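Long-range contacts in envelope polyprotein (Puumala orthohantavirus, PDB 5FXU), which forms the Gn glycoprotein ectodomain of a hantavirus, part of the antigenic virion surface, and probably acts with the partner glycoprotein Gc in host-cell entry: residues 78-86 with 280-290; 113-122 with 301-310. All coordinates share one frame; numbering follows the deposited sequence.

Interaction 1 (78-86 with 280-290); sequences SFQTKSSEI and IGKVTGKAPST
Strands 79-86 and 280-285 belong to different beta sheets and face each other through side chains, F79, T81 and S83 meeting V283 and the backbone of T284 and K286. Their axes come within 6.9 Å and run in roughly the same direction, 33° apart. At one end the F79 ring takes V283 CG1 over a face, 3.9 Å from the ring centroid, in a CH-pi contact. I280 CG2 reaches the ring edge at F79 CE1 (3.4 Å), and G281 CA lies 3.6 Å from F79 CZ. I280 and G281 both oppose A300, a classic beta bulge. Further along, hydroxyls bond to carbonyls. T81 OG1 donates to T284 O (2.8 Å) in the carbonyl plane, and its methyl packs on V283 CB. S83 OG donates to a lone pair of K286 O (2.6 Å) and accepts from a water that itself accepts from K286 N. E85 folds back at chi2 (65°), bringing its carboxylate to S289, where both oxygens are met on their syn sides: OE1 by S289 OG (2.6 Å), OE2 by S289 N (2.9 Å, nearly straight at 171°). This two-point grip fixes the carboxylate beside P288, which follows a cis peptide bond. T58 OG1 also bonds E85 OE2. Residues 78-86 pair with strand 54-64, whose W60 touches both T81 and V283, while A300 of strand 296-302 lies against F79 and V283.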
ATOM      1  N   SER A  78       1.239   5.876 -31.156  1.00 70.34           N
ATOM      2  CA  SER A  78       2.102   4.746 -31.382  1.00 65.45           C
ATOM      3  C   SER A  78       1.818   3.593 -30.401  1.00 56.98           C
ATOM      4  O   SER A  78       2.652   2.744 -30.243  1.00 54.04           O
ATOM      5  CB  SER A  78       3.561   5.200 -31.262  1.00 68.20           C
ATOM      6  OG  SER A  78       3.949   5.967 -32.390  1.00 71.27           O
ATOM      7  N   PHE A  79       0.664   3.556 -29.745  1.00 52.92           N
ATOM      8  CA  PHE A  79       0.380   2.537 -28.727  1.00 51.99           C
ATOM      9  C   PHE A  79      -0.880   1.803 -29.054  1.00 50.64           C
ATOM     10  O   PHE A  79      -1.832   2.365 -29.565  1.00 50.80           O
ATOM     11  CB  PHE A  79       0.147   3.146 -27.351  1.00 52.50           C
ATOM     12  CG  PHE A  79       1.213   4.074 -26.911  1.00 55.33           C
ATOM     13  CD1 PHE A  79       2.408   3.574 -26.429  1.00 59.24           C
ATOM     14  CD2 PHE A  79       1.021   5.455 -26.947  1.00 57.04           C
ATOM     15  CE1 PHE A  79       3.410   4.437 -25.998  1.00 62.68           C
ATOM     16  CE2 PHE A  79       2.014   6.331 -26.529  1.00 59.45           C
ATOM     17  CZ  PHE A  79       3.218   5.824 -26.052  1.00 61.28           C
ATOM     18  N   GLN A  80      -0.876   0.530 -28.734  1.00 50.19           N
ATOM     19  CA  GLN A  80      -2.067  -0.234 -28.652  1.00 51.35           C
ATOM     20  C   GLN A  80      -2.158  -0.672 -27.202  1.00 48.88           C
ATOM     21  O   GLN A  80      -1.208  -1.264 -26.673  1.00 47.63           O
ATOM     22  CB  GLN A  80      -1.942  -1.436 -29.549  1.00 55.95           C
ATOM     23  CG  GLN A  80      -3.246  -2.159 -29.799  1.00 59.18           C
ATOM     24  CD  GLN A  80      -2.983  -3.494 -30.420  1.00 62.19           C
ATOM     25  OE1 GLN A  80      -2.199  -4.302 -29.877  1.00 65.62           O
ATOM     26  NE2 GLN A  80      -3.607  -3.744 -31.548  1.00 62.92           N
ATOM     27  N   THR A  81      -3.271  -0.345 -26.549  1.00 45.97           N
ATOM     28  CA  THR A  81      -3.553  -0.881 -25.234  1.00 43.92           C
ATOM     29  C   THR A  81      -4.649  -1.911 -25.316  1.00 44.30           C
ATOM     30  O   THR A  81      -5.387  -1.955 -26.270  1.00 44.92           O
ATOM     31  CB  THR A  81      -3.972   0.191 -24.245  1.00 42.83           C
ATOM     32  OG1 THR A  81      -5.264   0.670 -24.594  1.00 42.80           O
ATOM     33  CG2 THR A  81      -2.976   1.334 -24.219  1.00 42.02           C
ATOM     34  N   LYS A  82      -4.720  -2.786 -24.329  1.00 45.76           N
ATOM     35  CA  LYS A  82      -5.857  -3.678 -24.215  1.00 47.66           C
ATOM     36  C   LYS A  82      -6.094  -4.041 -22.755  1.00 45.47           C
ATOM     37  O   LYS A  82      -5.218  -3.813 -21.905  1.00 41.95           O
ATOM     38  CB  LYS A  82      -5.643  -4.922 -25.060  1.00 52.34           C
ATOM     39  CG  LYS A  82      -4.565  -5.855 -24.563  1.00 55.70           C
ATOM     40  CD  LYS A  82      -4.479  -7.101 -25.430  1.00 62.53           C
ATOM     41  CE  LYS A  82      -3.136  -7.831 -25.236  1.00 66.83           C
ATOM     42  NZ  LYS A  82      -2.820  -8.833 -26.304  1.00 71.88           N
ATOM     43  N   SER A  83      -7.262  -4.623 -22.487  1.00 44.08           N
ATOM     44  CA  SER A  83      -7.594  -5.043 -21.148  1.00 44.10           C
ATOM     45  C   SER A  83      -8.480  -6.271 -21.085  1.00 44.53           C
ATOM     46  O   SER A  83      -9.168  -6.571 -22.026  1.00 45.86           O
ATOM     47  CB  SER A  83      -8.212  -3.880 -20.350  1.00 43.51           C
ATOM     48  OG  SER A  83      -9.201  -3.185 -21.070  1.00 43.58           O
ATOM     49  N   SER A  84      -8.417  -6.972 -19.948  1.00 44.79           N
ATOM     50  CA  SER A  84      -9.273  -8.109 -19.642  1.00 45.73           C
ATOM     51  C   SER A  84      -9.404  -8.313 -18.135  1.00 47.00           C
ATOM     52  O   SER A  84      -8.609  -7.796 -17.353  1.00 45.50           O
ATOM     53  CB  SER A  84      -8.717  -9.371 -20.287  1.00 46.68           C
ATOM     54  OG  SER A  84      -7.389  -9.628 -19.881  1.00 45.95           O
ATOM     55  N   GLU A  85     -10.422  -9.069 -17.733  1.00 49.70           N
ATOM     56  CA  GLU A  85     -10.657  -9.374 -16.321  1.00 49.98           C
ATOM     57  C   GLU A  85     -10.029 -10.704 -15.962  1.00 51.32           C
ATOM     58  O   GLU A  85     -10.231 -11.691 -16.649  1.00 53.68           O
ATOM     59  CB  GLU A  85     -12.146  -9.356 -15.989  1.00 50.99           C
ATOM     60  CG  GLU A  85     -12.655  -7.944 -15.719  1.00 50.35           C
ATOM     61  CD  GLU A  85     -12.578  -7.056 -16.955  1.00 49.57           C
ATOM     62  OE1 GLU A  85     -13.332  -7.330 -17.911  1.00 49.61           O
ATOM     63  OE2 GLU A  85     -11.785  -6.081 -16.971  1.00 47.48           O
ATOM     64  N   ILE A  86      -9.219 -10.698 -14.910  1.00 51.50           N
ATOM     65  CA  ILE A  86      -8.519 -11.889 -14.424  1.00 52.03           C
ATOM     66  C   ILE A  86      -8.612 -11.915 -12.927  1.00 50.95           C
ATOM     67  O   ILE A  86      -8.989 -10.914 -12.323  1.00 48.66           O
ATOM     68  CB  ILE A  86      -7.040 -11.876 -14.786  1.00 52.12           C
ATOM     69  CG1 ILE A  86      -6.353 -10.649 -14.194  1.00 51.66           C
ATOM     70  CG2 ILE A  86      -6.895 -11.894 -16.292  1.00 54.02           C
ATOM     71  CD1 ILE A  86      -4.856 -10.717 -14.292  1.00 53.12           C
ATOM     72  N   ILE A 280       7.436   6.890 -22.212  1.00 48.87           N
ATOM     73  CA  ILE A 280       7.153   6.710 -23.631  1.00 47.71           C
ATOM     74  C   ILE A 280       5.999   7.588 -24.071  1.00 47.64           C
ATOM     75  O   ILE A 280       6.075   8.204 -25.112  1.00 50.07           O
ATOM     76  CB  ILE A 280       6.797   5.236 -23.982  1.00 48.04           C
ATOM     77  CG1 ILE A 280       7.797   4.228 -23.406  1.00 46.90           C
ATOM     78  CG2 ILE A 280       6.727   5.041 -25.488  1.00 48.65           C
ATOM     79  CD1 ILE A 280       9.212   4.339 -23.936  1.00 47.55           C
ATOM     80  N   GLY A 281       4.907   7.611 -23.320  1.00 47.77           N
ATOM     81  CA  GLY A 281       3.802   8.499 -23.651  1.00 48.58           C
ATOM     82  C   GLY A 281       2.488   8.179 -22.986  1.00 48.62           C
ATOM     83  O   GLY A 281       2.392   7.201 -22.244  1.00 49.89           O
ATOM     84  N   LYS A 282       1.477   8.999 -23.284  1.00 48.63           N
ATOM     85  CA  LYS A 282       0.134   8.850 -22.704  1.00 49.76           C
ATOM     86  C   LYS A 282      -0.665   7.694 -23.309  1.00 45.98           C
ATOM     87  O   LYS A 282      -0.686   7.515 -24.519  1.00 46.17           O
ATOM     88  CB  LYS A 282      -0.650  10.156 -22.818  1.00 53.56           C
ATOM     89  CG  LYS A 282      -0.008  11.250 -21.976  1.00 60.71           C
ATOM     90  CD  LYS A 282      -0.448  12.666 -22.338  1.00 66.65           C
ATOM     91  CE  LYS A 282       0.665  13.668 -22.027  1.00 71.83           C
ATOM     92  NZ  LYS A 282       0.129  15.026 -21.733  1.00 75.09           N
ATOM     93  N   VAL A 283      -1.312   6.919 -22.444  1.00 41.42           N
ATOM     94  CA  VAL A 283      -2.185   5.843 -22.872  1.00 39.65           C
ATOM     95  C   VAL A 283      -3.521   5.871 -22.147  1.00 38.36           C
ATOM     96  O   VAL A 283      -3.634   6.369 -21.029  1.00 37.17           O
ATOM     97  CB  VAL A 283      -1.518   4.453 -22.713  1.00 38.59           C
ATOM     98  CG1 VAL A 283      -0.347   4.315 -23.675  1.00 38.87           C
ATOM     99  CG2 VAL A 283      -1.066   4.211 -21.282  1.00 38.07           C
ATOM    100  N   THR A 284      -4.526   5.302 -22.794  1.00 38.49           N
ATOM    101  CA  THR A 284      -5.844   5.193 -22.213  1.00 39.68           C
ATOM    102  C   THR A 284      -6.321   3.772 -22.361  1.00 40.05           C
ATOM    103  O   THR A 284      -5.725   2.975 -23.093  1.00 39.93           O
ATOM    104  CB  THR A 284      -6.833   6.143 -22.896  1.00 41.76           C
ATOM    105  OG1 THR A 284      -6.872   5.857 -24.310  1.00 42.35           O
ATOM    106  CG2 THR A 284      -6.422   7.597 -22.682  1.00 41.48           C
ATOM    107  N   GLY A 285      -7.391   3.440 -21.653  1.00 39.68           N
ATOM    108  CA  GLY A 285      -7.938   2.094 -21.746  1.00 40.07           C
ATOM    109  C   GLY A 285      -9.272   1.942 -21.077  1.00 39.97           C
ATOM    110  O   GLY A 285      -9.763   2.881 -20.460  1.00 36.53           O
ATOM    111  N   LYS A 286      -9.825   0.731 -21.190  1.00 41.54           N
ATOM    112  CA  LYS A 286     -11.143   0.405 -20.665  1.00 44.06           C
ATOM    113  C   LYS A 286     -11.065  -0.478 -19.436  1.00 43.11           C
ATOM    114  O   LYS A 286     -10.562  -1.606 -19.499  1.00 43.52           O
ATOM    115  CB  LYS A 286     -11.952  -0.302 -21.730  1.00 47.82           C
ATOM    116  CG  LYS A 286     -12.008   0.450 -23.053  1.00 51.25           C
ATOM    117  CD  LYS A 286     -12.588  -0.435 -24.144  1.00 54.26           C
ATOM    118  CE  LYS A 286     -12.894   0.389 -25.374  1.00 56.50           C
ATOM    119  NZ  LYS A 286     -13.214  -0.498 -26.521  1.00 59.21           N
ATOM    120  N   ALA A 287     -11.558   0.042 -18.318  1.00 41.07           N
ATOM    121  CA  ALA A 287     -11.594  -0.696 -17.063  1.00 39.98           C
ATOM    122  C   ALA A 287     -12.976  -0.546 -16.440  1.00 39.09           C
ATOM    123  O   ALA A 287     -13.368   0.574 -16.135  1.00 37.98           O
ATOM    124  CB  ALA A 287     -10.527  -0.184 -16.130  1.00 39.39           C
ATOM    125  N   PRO A 288     -13.739  -1.633 -16.302  1.00 39.40           N
ATOM    126  CA  PRO A 288     -13.365  -2.972 -16.791  1.00 40.63           C
ATOM    127  C   PRO A 288     -13.362  -3.026 -18.325  1.00 42.04           C
ATOM    128  O   PRO A 288     -13.805  -2.081 -18.969  1.00 42.09           O
ATOM    129  CB  PRO A 288     -14.429  -3.900 -16.177  1.00 41.25           C
ATOM    130  CG  PRO A 288     -15.573  -3.012 -15.849  1.00 41.51           C
ATOM    131  CD  PRO A 288     -14.988  -1.662 -15.520  1.00 40.34           C
ATOM    132  N   SER A 289     -12.826  -4.101 -18.890  1.00 43.18           N
ATOM    133  CA  SER A 289     -12.683  -4.237 -20.341  1.00 44.80           C
ATOM    134  C   SER A 289     -14.006  -4.214 -21.096  1.00 47.42           C
ATOM    135  O   SER A 289     -14.028  -3.894 -22.289  1.00 48.68           O
ATOM    136  CB  SER A 289     -11.942  -5.526 -20.694  1.00 45.12           C
ATOM    137  OG  SER A 289     -12.702  -6.663 -20.337  1.00 44.46           O
ATOM    138  N   THR A 290     -15.094  -4.548 -20.393  1.00 48.61           N
ATOM    139  CA  THR A 290     -16.446  -4.479 -20.935  1.00 49.65           C
ATOM    140  C   THR A 290     -17.010  -3.066 -21.130  1.00 50.39           C
ATOM    141  O   THR A 290     -18.057  -2.927 -21.728  1.00 52.39           O
ATOM    142  CB  THR A 290     -17.415  -5.238 -20.029  1.00 49.51           C
ATOM    143  OG1 THR A 290     -17.302  -4.732 -18.702  1.00 46.97           O
ATOM    144  CG2 THR A 290     -17.104  -6.721 -20.049  1.00 49.86           C
TER
HETATM  145  O   HOH W   1      -8.479  -1.276 -22.625  1.00 45.75           O

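Interaction 2 (113-122 with 301-310); sequences DLSCNQTACQ and FSGNPLYTST. With NAG (2-acetamido-2-deoxy-beta-D-glucopyranose), chain C.
The loop after strand 296-302 runs along the hairpin 113-122 and comes closest where the CA atoms of S115 and T308 are 4.0 Å apart, S309 N donating to L114 O nearby (2.8 Å). S309 binds with its side chain as well: OG accepts from C116 N (2.8 Å), so this serine meets successive parts of the strand. At one end D113 OD1 accepts a very short bond from T310 OG1 (2.5 Å). D113 OD2 is hydrogen-bonded to T344 OG1 and accepts from a water that also links T308 OG1 and T310 O. P305 sits over the hairpin, its CB 3.5 Å from S115 O and its CG against Q122 OE1; the amide nitrogen of Q122 is held by L26 O. F301 CZ approaches C116 O obliquely, and waters lie between C116 O and S309 OG and between C116 O and Y307 O. Beyond the C116-C121 disulfide, which clips the hairpin, N117 carries the glycan on ND2. Its chi1 of 65° sets CG between the backbone N and the carbonyl carbon, and the amide is held from both ends: OD1 accepts from T119 N, an Asx turn, and from A120 N, which extends it to an Asx motif, while ND2 donates to G303 O (2.8 Å), which lies in the amide plane although the donor stands 41° above the carbonyl plane. The sugar is anchored too, NAG N2 donating to T119 OG1 (2.9 Å) and G303 N to NAG O7 (3.0 Å). The hairpin packs on strand 19-30 through S115, A120 and Q122, L114 and C116 lie on W323 of strand 321-323, and T308 and T310 touch strand 340-354.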
ATOM      1  N   ASP A 113       2.317  -6.563  -2.954  1.00 32.24           N
ATOM      2  CA  ASP A 113       1.914  -5.677  -4.043  1.00 32.96           C
ATOM      3  C   ASP A 113       2.880  -5.939  -5.214  1.00 33.01           C
ATOM      4  O   ASP A 113       3.912  -6.589  -5.018  1.00 33.68           O
ATOM      5  CB  ASP A 113       1.931  -4.191  -3.585  1.00 33.44           C
ATOM      6  CG  ASP A 113       1.013  -3.274  -4.454  1.00 34.62           C
ATOM      7  OD1 ASP A 113       0.587  -3.753  -5.549  1.00 34.65           O
ATOM      8  OD2 ASP A 113       0.721  -2.080  -4.047  1.00 33.72           O
ATOM      9  N   LEU A 114       2.562  -5.431  -6.406  1.00 32.44           N
ATOM     10  CA  LEU A 114       3.347  -5.700  -7.627  1.00 32.69           C
ATOM     11  C   LEU A 114       3.788  -4.398  -8.267  1.00 31.19           C
ATOM     12  O   LEU A 114       3.000  -3.483  -8.380  1.00 30.17           O
ATOM     13  CB  LEU A 114       2.526  -6.467  -8.645  1.00 33.19           C
ATOM     14  CG  LEU A 114       1.938  -7.793  -8.195  1.00 34.76           C
ATOM     15  CD1 LEU A 114       0.944  -8.331  -9.214  1.00 36.32           C
ATOM     16  CD2 LEU A 114       3.054  -8.782  -7.963  1.00 35.70           C
ATOM     17  N   SER A 115       5.060  -4.339  -8.652  1.00 30.15           N
ATOM     18  CA  SER A 115       5.637  -3.212  -9.335  1.00 30.20           C
ATOM     19  C   SER A 115       6.186  -3.828 -10.608  1.00 31.38           C
ATOM     20  O   SER A 115       7.127  -4.619 -10.542  1.00 32.46           O
ATOM     21  CB  SER A 115       6.759  -2.559  -8.526  1.00 29.39           C
ATOM     22  OG  SER A 115       6.267  -2.030  -7.318  1.00 28.62           O
ATOM     23  N   CYS A 116       5.610  -3.451 -11.744  1.00 31.20           N
ATOM     24  CA  CYS A 116       5.800  -4.167 -12.997  1.00 32.64           C
ATOM     25  C   CYS A 116       6.081  -3.252 -14.203  1.00 31.18           C
ATOM     26  O   CYS A 116       5.555  -2.145 -14.303  1.00 29.46           O
ATOM     27  CB  CYS A 116       4.526  -4.918 -13.320  1.00 34.53           C
ATOM     28  SG  CYS A 116       3.885  -5.989 -12.031  1.00 36.56           S
ATOM     29  N   ASN A 117       6.890  -3.739 -15.120  1.00 31.00           N
ATOM     30  CA  ASN A 117       6.969  -3.164 -16.464  1.00 31.40           C
ATOM     31  C   ASN A 117       6.179  -4.095 -17.358  1.00 31.11           C
ATOM     32  O   ASN A 117       5.474  -4.953 -16.845  1.00 29.45           O
ATOM     33  CB  ASN A 117       8.426  -2.914 -16.892  1.00 33.28           C
ATOM     34  CG  ASN A 117       9.248  -4.187 -17.042  1.00 35.84           C
ATOM     35  OD1 ASN A 117       8.709  -5.293 -17.156  1.00 34.47           O
ATOM     36  ND2 ASN A 117      10.562  -4.025 -17.040  1.00 40.23           N
ATOM     37  N   GLN A 118       6.289  -3.957 -18.679  1.00 31.67           N
ATOM     38  CA  GLN A 118       5.556  -4.854 -19.596  1.00 32.09           C
ATOM     39  C   GLN A 118       5.833  -6.350 -19.438  1.00 32.31           C
ATOM     40  O   GLN A 118       4.944  -7.158 -19.654  1.00 31.08           O
ATOM     41  CB  GLN A 118       5.845  -4.480 -21.051  1.00 33.33           C
ATOM     42  CG  GLN A 118       5.233  -3.184 -21.501  1.00 32.61           C
ATOM     43  CD  GLN A 118       5.874  -2.716 -22.771  1.00 33.12           C
ATOM     44  OE1 GLN A 118       7.053  -2.376 -22.766  1.00 34.79           O
ATOM     45  NE2 GLN A 118       5.110  -2.663 -23.854  1.00 32.68           N
ATOM     46  N   THR A 119       7.061  -6.708 -19.087  1.00 33.32           N
ATOM     47  CA  THR A 119       7.503  -8.108 -19.126  1.00 35.31           C
ATOM     48  C   THR A 119       7.788  -8.735 -17.764  1.00 36.40           C
ATOM     49  O   THR A 119       7.772  -9.953 -17.646  1.00 37.72           O
ATOM     50  CB  THR A 119       8.766  -8.249 -20.007  1.00 36.08           C
ATOM     51  OG1 THR A 119       9.807  -7.359 -19.550  1.00 35.92           O
ATOM     52  CG2 THR A 119       8.434  -7.885 -21.437  1.00 37.20           C
ATOM     53  N   ALA A 120       8.067  -7.925 -16.745  1.00 37.28           N
ATOM     54  CA  ALA A 120       8.423  -8.441 -15.436  1.00 38.55           C
ATOM     55  C   ALA A 120       7.790  -7.682 -14.271  1.00 38.53           C
ATOM     56  O   ALA A 120       7.501  -6.504 -14.394  1.00 37.16           O
ATOM     57  CB  ALA A 120       9.937  -8.429 -15.309  1.00 40.15           C
ATOM     58  N   CYS A 121       7.637  -8.376 -13.140  1.00 39.64           N
ATOM     59  CA  CYS A 121       7.123  -7.807 -11.887  1.00 40.67           C
ATOM     60  C   CYS A 121       8.035  -8.058 -10.686  1.00 39.56           C
ATOM     61  O   CYS A 121       8.513  -9.155 -10.485  1.00 37.39           O
ATOM     62  CB  CYS A 121       5.758  -8.414 -11.538  1.00 42.68           C
ATOM     63  SG  CYS A 121       4.467  -7.902 -12.696  1.00 47.37           S
ATOM     64  N   GLN A 122       8.219  -7.033  -9.861  1.00 38.41           N
ATOM     65  CA  GLN A 122       8.855  -7.172  -8.558  1.00 36.94           C
ATOM     66  C   GLN A 122       7.767  -7.178  -7.490  1.00 34.97           C
ATOM     67  O   GLN A 122       7.152  -6.144  -7.231  1.00 34.05           O
ATOM     68  CB  GLN A 122       9.842  -6.032  -8.355  1.00 38.09           C
ATOM     69  CG  GLN A 122      11.013  -6.094  -9.323  1.00 40.92           C
ATOM     70  CD  GLN A 122      12.106  -5.095  -9.001  1.00 42.99           C
ATOM     71  OE1 GLN A 122      12.386  -4.208  -9.787  1.00 45.98           O
ATOM     72  NE2 GLN A 122      12.756  -5.259  -7.853  1.00 44.63           N
ATOM     73  N   PHE A 301       5.575   3.302 -19.850  1.00 33.05           N
ATOM     74  CA  PHE A 301       6.999   3.365 -19.707  1.00 33.54           C
ATOM     75  C   PHE A 301       7.649   2.014 -20.026  1.00 35.00           C
ATOM     76  O   PHE A 301       6.981   0.976 -20.103  1.00 33.79           O
ATOM     77  CB  PHE A 301       7.365   3.799 -18.294  1.00 32.48           C
ATOM     78  CG  PHE A 301       7.127   2.748 -17.260  1.00 31.82           C
ATOM     79  CD1 PHE A 301       5.888   2.635 -16.638  1.00 30.98           C
ATOM     80  CD2 PHE A 301       8.139   1.855 -16.899  1.00 31.57           C
ATOM     81  CE1 PHE A 301       5.670   1.669 -15.658  1.00 30.52           C
ATOM     82  CE2 PHE A 301       7.912   0.885 -15.933  1.00 31.42           C
ATOM     83  CZ  PHE A 301       6.679   0.792 -15.316  1.00 30.52           C
ATOM     84  N   SER A 302       8.968   2.064 -20.185  1.00 36.98           N
ATOM     85  CA  SER A 302       9.802   0.873 -20.252  1.00 40.21           C
ATOM     86  C   SER A 302      10.984   1.034 -19.319  1.00 41.84           C
ATOM     87  O   SER A 302      11.286   2.133 -18.851  1.00 44.14           O
ATOM     88  CB  SER A 302      10.286   0.609 -21.682  1.00 41.13           C
ATOM     89  OG  SER A 302      11.093   1.672 -22.130  1.00 41.60           O
ATOM     90  N   GLY A 303      11.640  -0.079 -19.057  1.00 43.42           N
ATOM     91  CA  GLY A 303      12.778  -0.113 -18.196  1.00 45.21           C
ATOM     92  C   GLY A 303      12.355  -0.639 -16.855  1.00 47.13           C
ATOM     93  O   GLY A 303      11.348  -1.333 -16.720  1.00 46.45           O
ATOM     94  N   ASN A 304      13.128  -0.272 -15.853  1.00 51.01           N
ATOM     95  CA  ASN A 304      12.976  -0.855 -14.543  1.00 53.50           C
ATOM     96  C   ASN A 304      11.693  -0.373 -13.897  1.00 50.17           C
ATOM     97  O   ASN A 304      11.417   0.833 -13.866  1.00 48.31           O
ATOM     98  CB  ASN A 304      14.204  -0.649 -13.669  1.00 60.10           C
ATOM     99  CG  ASN A 304      15.479  -1.188 -14.336  1.00 64.23           C
ATOM    100  OD1 ASN A 304      15.962  -0.634 -15.336  1.00 70.27           O
ATOM    101  ND2 ASN A 304      15.995  -2.294 -13.815  1.00 65.61           N
ATOM    102  N   PRO A 305      10.866  -1.317 -13.436  1.00 48.14           N
ATOM    103  CA  PRO A 305       9.664  -0.913 -12.727  1.00 47.66           C
ATOM    104  C   PRO A 305      10.053  -0.076 -11.523  1.00 48.56           C
ATOM    105  O   PRO A 305      11.074  -0.347 -10.894  1.00 54.70           O
ATOM    106  CB  PRO A 305       9.046  -2.238 -12.310  1.00 47.93           C
ATOM    107  CG  PRO A 305      10.167  -3.213 -12.328  1.00 49.24           C
ATOM    108  CD  PRO A 305      11.017  -2.777 -13.474  1.00 49.04           C
ATOM    109  N   LEU A 306       9.320   0.981 -11.258  1.00 45.80           N
ATOM    110  CA  LEU A 306       9.679   1.884 -10.186  1.00 44.96           C
ATOM    111  C   LEU A 306       8.547   1.960  -9.148  1.00 41.96           C
ATOM    112  O   LEU A 306       8.760   1.669  -7.979  1.00 43.03           O
ATOM    113  CB  LEU A 306      10.007   3.247 -10.762  1.00 46.76           C
ATOM    114  CG  LEU A 306      10.799   4.206  -9.873  1.00 49.93           C
ATOM    115  CD1 LEU A 306      12.157   3.631  -9.485  1.00 52.06           C
ATOM    116  CD2 LEU A 306      10.995   5.522 -10.610  1.00 51.73           C
ATOM    117  N   TYR A 307       7.350   2.308  -9.589  1.00 38.84           N
ATOM    118  CA  TYR A 307       6.175   2.383  -8.720  1.00 36.50           C
ATOM    119  C   TYR A 307       5.392   1.079  -8.765  1.00 34.97           C
ATOM    120  O   TYR A 307       5.580   0.257  -9.645  1.00 34.56           O
ATOM    121  CB  TYR A 307       5.283   3.544  -9.157  1.00 36.04           C
ATOM    122  CG  TYR A 307       6.019   4.863  -9.247  1.00 36.83           C
ATOM    123  CD1 TYR A 307       6.664   5.384  -8.139  1.00 37.13           C
ATOM    124  CD2 TYR A 307       6.060   5.592 -10.435  1.00 38.08           C
ATOM    125  CE1 TYR A 307       7.348   6.580  -8.206  1.00 38.36           C
ATOM    126  CE2 TYR A 307       6.739   6.794 -10.516  1.00 38.85           C
ATOM    127  CZ  TYR A 307       7.382   7.276  -9.393  1.00 39.49           C
ATOM    128  OH  TYR A 307       8.084   8.447  -9.455  1.00 42.75           O
ATOM    129  N   THR A 308       4.478   0.920  -7.825  1.00 32.94           N
ATOM    130  CA  THR A 308       3.533  -0.166  -7.861  1.00 32.38           C
ATOM    131  C   THR A 308       2.616  -0.012  -9.075  1.00 32.20           C
ATOM    132  O   THR A 308       2.396   1.100  -9.553  1.00 33.46           O
ATOM    133  CB  THR A 308       2.682  -0.238  -6.549  1.00 32.33           C
ATOM    134  OG1 THR A 308       1.945   0.966  -6.363  1.00 32.23           O
ATOM    135  CG2 THR A 308       3.556  -0.469  -5.343  1.00 32.27           C
ATOM    136  N   SER A 309       2.059  -1.125  -9.532  1.00 30.95           N
ATOM    137  CA  SER A 309       1.241  -1.176 -10.734  1.00 30.85           C
ATOM    138  C   SER A 309      -0.201  -1.538 -10.406  1.00 30.34           C
ATOM    139  O   SER A 309      -0.933  -1.951 -11.294  1.00 30.16           O
ATOM    140  CB  SER A 309       1.806  -2.226 -11.690  1.00 32.64           C
ATOM    141  OG  SER A 309       3.205  -2.097 -11.825  1.00 34.39           O
ATOM    142  N   THR A 310      -0.627  -1.353  -9.158  1.00 28.97           N
ATOM    143  CA  THR A 310      -1.990  -1.717  -8.743  1.00 29.18           C
ATOM    144  C   THR A 310      -2.741  -0.511  -8.158  1.00 28.66           C
ATOM    145  O   THR A 310      -2.157   0.345  -7.499  1.00 27.00           O
ATOM    146  CB  THR A 310      -1.965  -2.810  -7.681  1.00 29.42           C
ATOM    147  OG1 THR A 310      -1.164  -2.352  -6.592  1.00 30.99           O
ATOM    148  CG2 THR A 310      -1.358  -4.112  -8.230  1.00 30.25           C
TER
HETATM  149  C1  NAG C   1      11.485  -5.123 -17.172  1.00 40.73           C
HETATM  150  C2  NAG C   1      12.236  -4.820 -18.462  1.00 47.95           C
HETATM  151  C3  NAG C   1      13.335  -5.850 -18.687  1.00 52.59           C
HETATM  152  C4  NAG C   1      14.182  -6.167 -17.445  1.00 55.98           C
HETATM  153  C5  NAG C   1      13.343  -6.220 -16.154  1.00 53.20           C
HETATM  154  C6  NAG C   1      14.149  -6.188 -14.855  1.00 51.18           C
HETATM  155  C7  NAG C   1      11.142  -3.866 -20.448  1.00 43.80           C
HETATM  156  C8  NAG C   1      10.166  -4.168 -21.539  1.00 43.26           C
HETATM  157  N2  NAG C   1      11.336  -4.880 -19.603  1.00 44.72           N
HETATM  158  O3  NAG C   1      14.161  -5.379 -19.752  1.00 50.27           O
HETATM  159  O4  NAG C   1      14.728  -7.462 -17.747  1.00 67.73           O
HETATM  160  O5  NAG C   1      12.437  -5.110 -16.118  1.00 46.13           O
HETATM  161  O6  NAG C   1      14.569  -4.845 -14.581  1.00 54.07           O
HETATM  162  O7  NAG C   1      11.691  -2.773 -20.372  1.00 43.87           O
HETATM  163  O   HOH W   2      -0.268  -0.040  -5.247  1.00 24.17           O
HETATM  164  O   HOH W   3       7.846  -0.289  -6.001  1.00 32.11           O
HETATM  165  O   HOH W   4       3.321  -0.261 -13.788  1.00 35.35           O
HETATM  166  O   HOH W   5       6.233  -0.093 -12.220  1.00 42.30           O
HETATM  167  O   HOH W   6       7.703  -1.831 -19.983  1.00 35.04           O

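In the fold
The two contacts alternate along the chain: 78-86, then 113-122, then 280-290, then 301-310, so they interlock across the Gn head. Their centres are 16 Å apart, and both reach the antiparallel sheet of strands 278-285, 296-302 and 327-329; the first two are neighbours in it. They meet there, I280 CD1 lying 3.7 Å from S302 OG. Interaction 1 is a surface contact at an outer strand of that sheet, whereas interaction 2 is largely buried. W323 of strand 321-323 is touched from both, by I86 and by L114. Together they join the small sheet to the larger strand assembly, and interaction 2 also carries the glycan of N117.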